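Local coordinates for protein gamma-glutamyltranspeptidase (Streptomyces lincolnensis, PDB 6J3A) that probably cleaves or transfers gamma-glutamyl groups, as an LmbA-like member of the Ntn-hydrolase clan, at residues A138-P144 against P179-N185. Sequence-based numbering, arbitrary orientation.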
# COMPACT_ATOMS: atom_id res chain seq x y z
N ALA A 138 13.15 -17.73 2.74
CA ALA A 138 13.57 -18.67 3.75
C ALA A 138 15.09 -18.76 3.81
O ALA A 138 15.67 -18.62 4.89
CB ALA A 138 12.97 -20.03 3.48
N GLU A 139 15.73 -18.98 2.66
CA GLU A 139 17.19 -19.14 2.64
C GLU A 139 17.97 -17.81 2.66
O GLU A 139 18.95 -17.71 3.38
CB GLU A 139 17.66 -20.09 1.52
CG GLU A 139 17.98 -19.46 0.17
CD GLU A 139 18.58 -20.46 -0.80
OE1 GLU A 139 19.79 -20.77 -0.69
OE2 GLU A 139 17.84 -20.93 -1.68
N HIS A 140 17.53 -16.81 1.90
CA HIS A 140 18.25 -15.52 1.80
C HIS A 140 17.74 -14.43 2.73
O HIS A 140 18.42 -13.43 2.90
CB HIS A 140 18.26 -14.98 0.37
CG HIS A 140 18.82 -15.94 -0.63
ND1 HIS A 140 20.15 -16.32 -0.63
CD2 HIS A 140 18.24 -16.59 -1.67
CE1 HIS A 140 20.36 -17.15 -1.63
NE2 HIS A 140 19.22 -17.33 -2.28
N GLY A 141 16.54 -14.60 3.27
CA GLY A 141 16.07 -13.81 4.42
C GLY A 141 15.07 -12.70 4.17
O GLY A 141 14.81 -12.31 3.03
N HIS A 142 14.50 -12.20 5.27
CA HIS A 142 13.64 -11.03 5.22
C HIS A 142 13.68 -10.22 6.52
O HIS A 142 13.93 -10.75 7.60
CB HIS A 142 12.20 -11.45 4.93
CG HIS A 142 11.43 -11.83 6.15
ND1 HIS A 142 11.52 -13.09 6.71
CD2 HIS A 142 10.58 -11.12 6.93
CE1 HIS A 142 10.74 -13.14 7.78
NE2 HIS A 142 10.17 -11.96 7.93
N ALA A 143 13.41 -8.93 6.41
CA ALA A 143 13.41 -8.04 7.57
C ALA A 143 12.09 -8.20 8.32
O ALA A 143 11.05 -7.73 7.87
CB ALA A 143 13.62 -6.59 7.13
N PRO A 144 12.12 -8.87 9.48
CA PRO A 144 10.86 -9.25 10.10
C PRO A 144 10.19 -8.10 10.83
O PRO A 144 10.84 -7.13 11.19
CB PRO A 144 11.28 -10.30 11.11
CG PRO A 144 12.63 -9.83 11.55
CD PRO A 144 13.27 -9.24 10.32
N PRO A 179 14.24 -6.82 14.06
CA PRO A 179 13.84 -6.08 12.87
C PRO A 179 15.02 -5.32 12.27
O PRO A 179 16.00 -5.02 12.96
CB PRO A 179 12.75 -5.14 13.38
CG PRO A 179 12.98 -5.01 14.84
CD PRO A 179 13.58 -6.31 15.27
N GLY A 180 14.94 -5.07 10.97
CA GLY A 180 16.03 -4.45 10.23
C GLY A 180 17.17 -5.38 9.83
O GLY A 180 18.05 -4.96 9.09
N GLU A 181 17.15 -6.63 10.31
CA GLU A 181 18.18 -7.62 9.97
C GLU A 181 17.49 -8.75 9.26
O GLU A 181 16.32 -9.02 9.55
CB GLU A 181 18.84 -8.21 11.23
CG GLU A 181 19.20 -7.22 12.33
CD GLU A 181 20.69 -7.00 12.49
OE1 GLU A 181 21.15 -6.92 13.65
OE2 GLU A 181 21.40 -6.93 11.46
N LEU A 182 18.23 -9.44 8.39
CA LEU A 182 17.69 -10.59 7.67
C LEU A 182 17.48 -11.80 8.58
O LEU A 182 18.43 -12.31 9.15
CB LEU A 182 18.59 -10.98 6.50
CG LEU A 182 18.78 -9.92 5.40
CD1 LEU A 182 19.79 -10.39 4.36
CD2 LEU A 182 17.46 -9.54 4.72
N LEU A 183 16.23 -12.24 8.70
CA LEU A 183 15.86 -13.45 9.43
C LEU A 183 15.82 -14.60 8.44
O LEU A 183 15.16 -14.48 7.41
CB LEU A 183 14.48 -13.30 10.08
CG LEU A 183 13.78 -14.57 10.57
CD1 LEU A 183 14.61 -15.30 11.63
CD2 LEU A 183 12.41 -14.21 11.12
N ARG A 184 16.48 -15.70 8.77
CA ARG A 184 16.51 -16.88 7.90
C ARG A 184 15.99 -18.14 8.57
O ARG A 184 15.98 -18.27 9.79
CB ARG A 184 17.93 -17.16 7.45
CG ARG A 184 18.42 -16.26 6.34
CD ARG A 184 19.88 -16.55 6.05
NE ARG A 184 20.47 -15.48 5.26
CZ ARG A 184 20.97 -14.35 5.76
NH1 ARG A 184 20.98 -14.11 7.07
NH2 ARG A 184 21.47 -13.44 4.92
N ASN A 185 15.55 -19.07 7.72
CA ASN A 185 15.26 -20.43 8.11
C ASN A 185 15.79 -21.35 7.00
O ASN A 185 15.02 -21.80 6.14
CB ASN A 185 13.75 -20.62 8.35
CG ASN A 185 13.41 -21.97 8.96
OD1 ASN A 185 14.16 -22.95 8.82
ND2 ASN A 185 12.27 -22.04 9.62
O HOH W 1 12.70 -15.25 6.09
O HOH W 2 12.45 -5.45 9.76
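His142 and Leu183 meet as a single antiparallel bridge, a hydrogen-bonded pair: Leu183 N reaches His142 O at 3.0 Å, nearly straight at 173° but from above the carbonyl plane, and His142 N returns a bond to Leu183 O. Water 1 donates a second bond to Leu183 O; its approach to His142 ND1 is very short and doubtful. Packing is tight beside it. Gly141 CA lies 3.2 Å from Leu183 O, and a side chain there would run into Leu182 CB; separately, at its positive phi a CB would jam against His140 O. With CG anti to the backbone N (chi1 165°), Leu183 lies alongside His142, its CD2 3.9 Å from His142 CE1 and also against Pro144 CB. Cutting Pro144 back to an alanine takes away CG and CD, which would probably open a gap beside Leu183 CB and Glu181 O and free the backbone to turn. Toward solvent, Arg184 CD still sits close to Glu139 O, but the exposed guanidinium is looser, its NH2 3.7 Å from His140 O. Water 2 bridges Pro144 O and Gly180 N at the end beside the second subunit, whose Ile600 packs on Leu182. Asn185 N bonds Ala138 O at 2.9 Å, joining the end of helix 127-140 to the start of helix 186-200, where Ala138 packs on Ala189; Asn185 is that helix's N-cap, OD1 accepting from Leu188 N and ND2 donating to Gly453 O.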